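Local coordinates for coclaurine N-methyltransferase (Coptis japonica, PDB 6GKV), which transfers a methyl group from S-adenosyl-L-methionine to the ring nitrogen of coclaurine and related tetrahydroisoquinolines in alkaloid biosynthesis, at residues M187-E201 with E215-I228. Numbering follows the deposited sequence.
Sequences MAETYDRILVIELFE and EWISKDGLLFLEHI. With SAH (S-adenosyl-L-homocysteine), chain C; F2W (6,7-dimethoxy-2-methyl-1,2,3,4-tetrahydroisoquinolin-2-ium), chain D.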
loop_
_atom_site.group_PDB
_atom_site.type_symbol
_atom_site.label_atom_id
_atom_site.label_comp_id
_atom_site.label_asym_id
_atom_site.label_seq_id
_atom_site.Cartn_x
_atom_site.Cartn_y
_atom_site.Cartn_z
ATOM N N MET A 187 -10.106 25.399 -14.175
ATOM C CA MET A 187 -10.332 26.631 -13.439
ATOM C C MET A 187 -8.993 27.157 -12.962
ATOM O O MET A 187 -8.113 26.381 -12.579
ATOM C CB MET A 187 -11.293 26.418 -12.259
ATOM C CG MET A 187 -10.802 25.473 -11.180
ATOM S SD MET A 187 -11.989 25.252 -9.833
ATOM C CE MET A 187 -12.183 26.944 -9.292
ATOM N N ALA A 188 -8.837 28.476 -13.006
ATOM C CA ALA A 188 -7.568 29.109 -12.680
ATOM C C ALA A 188 -7.535 29.576 -11.229
ATOM O O ALA A 188 -6.646 30.332 -10.828
ATOM C CB ALA A 188 -7.306 30.273 -13.622
ATOM N N GLU A 189 -8.506 29.127 -10.441
ATOM C CA GLU A 189 -8.515 29.437 -9.020
ATOM C C GLU A 189 -7.718 28.389 -8.238
ATOM O O GLU A 189 -7.260 27.397 -8.808
ATOM C CB GLU A 189 -9.943 29.535 -8.507
ATOM C CG GLU A 189 -10.315 30.931 -8.070
ATOM C CD GLU A 189 -11.685 30.989 -7.442
ATOM O OE1 GLU A 189 -12.255 29.912 -7.162
ATOM O OE2 GLU A 189 -12.187 32.110 -7.224
ATOM N N THR A 190 -7.557 28.610 -6.936
ATOM C CA THR A 190 -6.607 27.835 -6.140
ATOM C C THR A 190 -6.924 27.903 -4.635
ATOM O O THR A 190 -7.148 28.992 -4.098
ATOM C CB THR A 190 -5.186 28.330 -6.428
ATOM O OG1 THR A 190 -4.740 27.761 -7.664
ATOM C CG2 THR A 190 -4.247 27.916 -5.363
ATOM N N TYR A 191 -6.942 26.738 -3.972
ATOM C CA TYR A 191 -7.564 26.586 -2.638
ATOM C C TYR A 191 -6.662 25.945 -1.569
ATOM O O TYR A 191 -5.867 25.076 -1.886
ATOM C CB TYR A 191 -8.847 25.749 -2.755
ATOM C CG TYR A 191 -9.924 26.315 -3.666
ATOM C CD1 TYR A 191 -9.901 26.081 -5.041
ATOM C CD2 TYR A 191 -10.962 27.074 -3.152
ATOM C CE1 TYR A 191 -10.871 26.591 -5.869
ATOM C CE2 TYR A 191 -11.945 27.582 -3.972
ATOM C CZ TYR A 191 -11.899 27.334 -5.330
ATOM O OH TYR A 191 -12.888 27.843 -6.145
ATOM N N ASP A 192 -6.809 26.348 -0.306
ATOM C CA ASP A 192 -5.951 25.826 0.772
ATOM C C ASP A 192 -6.287 24.388 1.112
ATOM O O ASP A 192 -5.447 23.628 1.596
ATOM C CB ASP A 192 -6.083 26.651 2.056
ATOM C CG ASP A 192 -5.673 28.094 1.879
ATOM O OD1 ASP A 192 -4.730 28.370 1.096
ATOM O OD2 ASP A 192 -6.309 28.950 2.533
ATOM N N ARG A 193 -7.543 24.025 0.907
ATOM C CA ARG A 193 -7.953 22.677 1.226
ATOM C C ARG A 193 -9.019 22.209 0.268
ATOM O O ARG A 193 -10.032 22.875 0.046
ATOM C CB ARG A 193 -8.404 22.586 2.679
ATOM C CG ARG A 193 -7.264 22.090 3.587
ATOM C CD ARG A 193 -7.229 22.801 4.911
ATOM N NE ARG A 193 -6.089 22.413 5.743
ATOM C CZ ARG A 193 -4.863 22.914 5.633
ATOM N NH1 ARG A 193 -4.584 23.821 4.708
ATOM N NH2 ARG A 193 -3.917 22.504 6.456
ATOM N N ILE A 194 -8.723 21.068 -0.345
ATOM C CA ILE A 194 -9.629 20.420 -1.257
ATOM C C ILE A 194 -10.101 19.138 -0.623
ATOM O O ILE A 194 -9.304 18.284 -0.249
ATOM C CB ILE A 194 -8.974 20.124 -2.595
ATOM C CG1 ILE A 194 -8.442 21.424 -3.194
ATOM C CG2 ILE A 194 -9.988 19.439 -3.539
ATOM C CD1 ILE A 194 -7.586 21.205 -4.411
ATOM N N LEU A 195 -11.410 19.023 -0.501
ATOM C CA LEU A 195 -12.022 17.873 0.122
ATOM C C LEU A 195 -12.752 17.067 -0.928
ATOM O O LEU A 195 -13.548 17.609 -1.681
ATOM C CB LEU A 195 -12.982 18.323 1.213
ATOM C CG LEU A 195 -12.325 19.231 2.249
ATOM C CD1 LEU A 195 -13.386 19.868 3.113
ATOM C CD2 LEU A 195 -11.389 18.410 3.095
ATOM N N VAL A 196 -12.468 15.773 -0.982
ATOM C CA VAL A 196 -13.097 14.889 -1.946
ATOM C C VAL A 196 -13.710 13.678 -1.251
ATOM O O VAL A 196 -12.998 12.725 -0.923
ATOM C CB VAL A 196 -12.093 14.398 -3.007
ATOM C CG1 VAL A 196 -12.832 13.608 -4.103
ATOM C CG2 VAL A 196 -11.358 15.574 -3.637
ATOM N N ILE A 197 -15.023 13.700 -1.039
ATOM C CA ILE A 197 -15.685 12.620 -0.319
ATOM C C ILE A 197 -16.453 11.675 -1.247
ATOM O O ILE A 197 -17.568 11.960 -1.664
ATOM C CB ILE A 197 -16.647 13.166 0.755
ATOM C CG1 ILE A 197 -15.935 14.231 1.575
ATOM C CG2 ILE A 197 -17.171 12.022 1.672
ATOM C CD1 ILE A 197 -14.632 13.756 2.192
ATOM N N GLU A 198 -15.818 10.551 -1.560
ATOM C CA GLU A 198 -16.435 9.450 -2.299
ATOM C C GLU A 198 -16.845 9.902 -3.689
ATOM O O GLU A 198 -18.004 9.841 -4.049
ATOM C CB GLU A 198 -17.622 8.866 -1.516
ATOM C CG GLU A 198 -17.179 8.169 -0.229
ATOM C CD GLU A 198 -18.295 7.450 0.503
ATOM O OE1 GLU A 198 -19.334 7.132 -0.120
ATOM O OE2 GLU A 198 -18.136 7.218 1.720
ATOM N N LEU A 199 -15.860 10.346 -4.467
ATOM C CA LEU A 199 -16.089 10.808 -5.828
ATOM C C LEU A 199 -15.342 9.924 -6.814
ATOM O O LEU A 199 -15.863 9.582 -7.878
ATOM C CB LEU A 199 -15.639 12.252 -5.986
ATOM C CG LEU A 199 -15.604 12.780 -7.424
ATOM C CD1 LEU A 199 -17.021 13.011 -7.946
ATOM C CD2 LEU A 199 -14.759 14.044 -7.524
ATOM N N PHE A 200 -14.130 9.536 -6.429
ATOM C CA PHE A 200 -13.204 8.786 -7.283
ATOM C C PHE A 200 -13.728 7.448 -7.730
ATOM O O PHE A 200 -13.341 6.958 -8.796
ATOM C CB PHE A 200 -11.862 8.570 -6.553
ATOM C CG PHE A 200 -10.955 9.763 -6.578
ATOM C CD1 PHE A 200 -11.472 11.052 -6.656
ATOM C CD2 PHE A 200 -9.577 9.598 -6.579
ATOM C CE1 PHE A 200 -10.624 12.170 -6.705
ATOM C CE2 PHE A 200 -8.717 10.716 -6.637
ATOM C CZ PHE A 200 -9.242 11.998 -6.698
ATOM N N GLU A 201 -14.600 6.851 -6.913
ATOM C CA GLU A 201 -15.265 5.592 -7.260
ATOM C C GLU A 201 -16.001 5.629 -8.615
ATOM O O GLU A 201 -16.267 4.581 -9.220
ATOM C CB GLU A 201 -16.256 5.199 -6.152
ATOM C CG GLU A 201 -15.587 4.791 -4.812
ATOM C CD GLU A 201 -15.494 5.934 -3.814
ATOM O OE1 GLU A 201 -15.214 7.072 -4.220
ATOM O OE2 GLU A 201 -15.736 5.697 -2.610
ATOM N N GLU A 215 -3.244 20.929 -9.325
ATOM C CA GLU A 215 -3.067 22.259 -9.909
ATOM C C GLU A 215 -3.982 23.271 -9.220
ATOM O O GLU A 215 -3.743 24.475 -9.294
ATOM C CB GLU A 215 -3.331 22.231 -11.416
ATOM C CG GLU A 215 -2.326 21.386 -12.206
ATOM C CD GLU A 215 -2.707 21.201 -13.673
ATOM O OE1 GLU A 215 -3.743 21.756 -14.108
ATOM O OE2 GLU A 215 -1.963 20.498 -14.392
ATOM N N TRP A 216 -5.012 22.766 -8.537
ATOM C CA TRP A 216 -5.930 23.596 -7.759
ATOM C C TRP A 216 -5.544 23.723 -6.283
ATOM O O TRP A 216 -6.253 24.374 -5.508
ATOM C CB TRP A 216 -7.344 23.036 -7.845
ATOM C CG TRP A 216 -7.869 22.917 -9.221
ATOM C CD1 TRP A 216 -7.453 23.605 -10.314
ATOM C CD2 TRP A 216 -8.902 22.045 -9.668
ATOM N NE1 TRP A 216 -8.165 23.223 -11.414
ATOM C CE2 TRP A 216 -9.076 22.253 -11.042
ATOM C CE3 TRP A 216 -9.720 21.092 -9.031
ATOM C CZ2 TRP A 216 -10.016 21.569 -11.806
ATOM C CZ3 TRP A 216 -10.652 20.401 -9.786
ATOM C CH2 TRP A 216 -10.792 20.642 -11.157
ATOM N N ILE A 217 -4.435 23.098 -5.894
ATOM C CA ILE A 217 -3.957 23.185 -4.513
ATOM C C ILE A 217 -3.059 24.411 -4.352
ATOM O O ILE A 217 -2.166 24.630 -5.165
ATOM C CB ILE A 217 -3.165 21.926 -4.084
ATOM C CG1 ILE A 217 -4.027 20.666 -4.128
ATOM C CG2 ILE A 217 -2.639 22.077 -2.667
ATOM C CD1 ILE A 217 -3.275 19.390 -3.690
ATOM N N SER A 218 -3.307 25.207 -3.312
ATOM C CA SER A 218 -2.450 26.342 -2.992
ATOM C C SER A 218 -1.125 25.828 -2.491
ATOM O O SER A 218 -1.005 24.651 -2.142
ATOM C CB SER A 218 -3.082 27.257 -1.931
ATOM O OG SER A 218 -4.237 27.924 -2.405
ATOM N N LYS A 219 -0.128 26.705 -2.465
ATOM C CA LYS A 219 1.101 26.404 -1.757
ATOM C C LYS A 219 0.744 26.041 -0.327
ATOM O O LYS A 219 -0.065 26.728 0.309
ATOM C CB LYS A 219 2.066 27.591 -1.806
ATOM C CG LYS A 219 3.515 27.236 -2.137
ATOM C CD LYS A 219 4.383 28.490 -2.069
ATOM C CE LYS A 219 5.856 28.203 -1.799
ATOM N NZ LYS A 219 6.636 29.503 -1.800
ATOM N N ASP A 220 1.319 24.938 0.149
ATOM C CA ASP A 220 1.072 24.445 1.499
ATOM C C ASP A 220 -0.398 24.112 1.730
ATOM O O ASP A 220 -0.879 24.120 2.862
ATOM C CB ASP A 220 1.539 25.463 2.542
ATOM C CG ASP A 220 3.013 25.793 2.417
ATOM O OD1 ASP A 220 3.648 25.408 1.403
ATOM O OD2 ASP A 220 3.532 26.442 3.345
ATOM N N GLY A 221 -1.108 23.845 0.645
ATOM C CA GLY A 221 -2.479 23.390 0.736
ATOM C C GLY A 221 -2.518 21.879 0.844
ATOM O O GLY A 221 -1.540 21.208 0.510
ATOM N N LEU A 222 -3.645 21.345 1.309
ATOM C CA LEU A 222 -3.817 19.899 1.429
ATOM C C LEU A 222 -4.978 19.393 0.599
ATOM O O LEU A 222 -5.894 20.141 0.256
ATOM C CB LEU A 222 -4.021 19.495 2.892
ATOM C CG LEU A 222 -2.933 20.029 3.824
ATOM C CD1 LEU A 222 -3.115 19.556 5.246
ATOM C CD2 LEU A 222 -1.560 19.643 3.291
ATOM N N LEU A 223 -4.897 18.112 0.262
ATOM C CA LEU A 223 -5.971 17.368 -0.366
ATOM C C LEU A 223 -6.423 16.255 0.581
ATOM O O LEU A 223 -5.625 15.385 0.931
ATOM C CB LEU A 223 -5.513 16.759 -1.695
ATOM C CG LEU A 223 -6.523 15.759 -2.272
ATOM C CD1 LEU A 223 -7.832 16.465 -2.552
ATOM C CD2 LEU A 223 -6.006 15.050 -3.534
ATOM N N PHE A 224 -7.683 16.286 1.015
ATOM C CA PHE A 224 -8.204 15.188 1.829
ATOM C C PHE A 224 -9.200 14.325 1.035
ATOM O O PHE A 224 -10.167 14.834 0.439
ATOM C CB PHE A 224 -8.869 15.702 3.095
ATOM C CG PHE A 224 -9.505 14.605 3.913
ATOM C CD1 PHE A 224 -8.724 13.750 4.683
ATOM C CD2 PHE A 224 -10.873 14.407 3.890
ATOM C CE1 PHE A 224 -9.305 12.730 5.427
ATOM C CE2 PHE A 224 -11.458 13.384 4.628
ATOM C CZ PHE A 224 -10.672 12.545 5.399
ATOM N N LEU A 225 -8.965 13.016 1.043
ATOM C CA LEU A 225 -9.773 12.073 0.268
ATOM C C LEU A 225 -10.420 10.969 1.098
ATOM O O LEU A 225 -9.764 10.338 1.905
ATOM C CB LEU A 225 -8.912 11.421 -0.808
ATOM C CG LEU A 225 -9.568 10.270 -1.567
ATOM C CD1 LEU A 225 -10.687 10.821 -2.388
ATOM C CD2 LEU A 225 -8.548 9.565 -2.452
ATOM N N GLU A 226 -11.706 10.728 0.872
ATOM C CA GLU A 226 -12.362 9.530 1.379
ATOM C C GLU A 226 -12.879 8.683 0.210
ATOM O O GLU A 226 -13.533 9.199 -0.711
ATOM C CB GLU A 226 -13.516 9.872 2.326
ATOM C CG GLU A 226 -14.200 8.625 2.927
ATOM C CD GLU A 226 -15.450 8.951 3.755
ATOM O OE1 GLU A 226 -15.311 9.357 4.925
ATOM O OE2 GLU A 226 -16.576 8.807 3.242
ATOM N N HIS A 227 -12.569 7.387 0.244
ATOM C CA HIS A 227 -13.140 6.456 -0.705
ATOM C C HIS A 227 -13.443 5.163 -0.003
ATOM O O HIS A 227 -12.699 4.748 0.870
ATOM C CB HIS A 227 -12.205 6.191 -1.872
ATOM C CG HIS A 227 -10.892 5.602 -1.473
ATOM N ND1 HIS A 227 -10.644 4.247 -1.516
ATOM C CD2 HIS A 227 -9.746 6.182 -1.044
ATOM C CE1 HIS A 227 -9.400 4.017 -1.134
ATOM N NE2 HIS A 227 -8.832 5.174 -0.842
ATOM N N ILE A 228 -14.539 4.522 -0.371
ATOM C CA ILE A 228 -14.792 3.216 0.176
ATOM C C ILE A 228 -13.782 2.292 -0.506
ATOM O O ILE A 228 -13.240 2.649 -1.551
ATOM C CB ILE A 228 -16.257 2.784 -0.045
ATOM C CG1 ILE A 228 -16.650 2.950 -1.512
ATOM C CG2 ILE A 228 -17.162 3.650 0.808
ATOM C CD1 ILE A 228 -16.312 1.777 -2.380
HETATM N N SAH C . -19.732 14.093 -1.438
HETATM C CA SAH C . -21.159 14.002 -1.166
HETATM C CB SAH C . -21.828 13.002 -2.098
HETATM C CG SAH C . -20.981 11.801 -2.507
HETATM S SD SAH C . -21.810 10.825 -3.793
HETATM C C SAH C . -21.435 13.607 0.276
HETATM O O SAH C . -20.512 13.128 0.935
HETATM O OXT SAH C . -22.558 13.751 0.792
HETATM C "C5'" SAH C . -20.736 11.439 -5.120
HETATM C "C4'" SAH C . -20.907 12.929 -5.441
HETATM O "O4'" SAH C . -20.063 13.303 -6.519
HETATM C "C3'" SAH C . -22.327 13.284 -5.860
HETATM O "O3'" SAH C . -22.643 14.555 -5.353
HETATM C "C2'" SAH C . -22.280 13.404 -7.363
HETATM O "O2'" SAH C . -23.211 14.376 -7.769
HETATM C "C1'" SAH C . -20.832 13.833 -7.592
HETATM N N9 SAH C . -20.293 13.407 -8.903
HETATM C C8 SAH C . -20.285 12.146 -9.460
HETATM N N7 SAH C . -19.689 12.217 -10.678
HETATM C C5 SAH C . -19.317 13.507 -10.909
HETATM C C6 SAH C . -18.686 14.146 -11.983
HETATM N N6 SAH C . -18.315 13.464 -13.071
HETATM N N1 SAH C . -18.447 15.506 -11.915
HETATM C C2 SAH C . -18.836 16.226 -10.799
HETATM N N3 SAH C . -19.457 15.591 -9.742
HETATM C C4 SAH C . -19.695 14.258 -9.801
HETATM C CAM F2W D . -24.603 1.339 -0.778
HETATM O OAK F2W D . -23.371 0.874 -1.375
HETATM C CAB F2W D . -22.607 1.941 -1.778
HETATM C CAA F2W D . -22.980 3.274 -1.575
HETATM C CAF F2W D . -22.132 4.276 -2.039
HETATM C CAJ F2W D . -22.398 5.621 -1.852
HETATM C CAI F2W D . -21.716 6.638 -2.824
HETATM N NAH F2W D . -20.275 6.391 -2.656
HETATM C CAO F2W D . -19.702 7.165 -3.775
HETATM C CAG F2W D . -20.214 5.001 -3.118
HETATM C CAE F2W D . -20.925 3.962 -2.604
HETATM C CAD F2W D . -20.568 2.636 -2.835
HETATM C CAC F2W D . -21.399 1.627 -2.381
HETATM O OAL F2W D . -21.152 0.290 -2.543
HETATM C CAN F2W D . -19.916 -0.120 -3.158
HETATM O O HOH W 1 -13.343 9.339 -3.427
#
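M187 lies over one face of the W216 indole, its CG 3.5 Å from NE1 and its SD above the five-membered ring in a Met-aromatic contact, at the start of a beta-alpha-beta crossover in the Rossmann-like methyltransferase fold. Helix 206-215 makes the connection, and the parallel pair it joins illustrates how this fold carries a central sheet up to its ligands. Y191 N donates to W216 O and Y191 O accepts S218 N; after the type II turn S218-G221, D192 O receives L222 N. From R193 onward the side chains alternate. R193 lays its guanidinium over L222, NH2 3.3 Å from CD1, while its NE bonds A119 O. I194 and V196 share L223 CD1 on the face covered by helix 206-215, the I194 CD1 methyl reaching I217 CG1 at 3.6 Å; L195 and I197 meet F224 on the other, the face of R193 and L222, where I197 CD1 comes at the ring edge. I197 O then accepts the amino nitrogen of SAH. E198 turns the strand's end into the active site: with CG anti to its carbonyl carbon (chi1 -67°), the extended chain lets OE1 accept NAH of F2W at 2.8 Å, while OE2 bonds C94 N and lies 2.7 Å from E226 OE2. The other E226 oxygen, OE1, is bonded by Y115 and H346. Beyond, F200 receives L225 CD1 almost over its ring centre. E201 OE2 takes I228 N at 2.8 Å from above the carboxylate plane, and E201 OE1 accepts from water 1. Exchanging E201 for an alanine would probably leave I228 N without its acceptor and water 1 without one of its partners. That water also donates to E226 O and accepts L199 N at 2.9 Å.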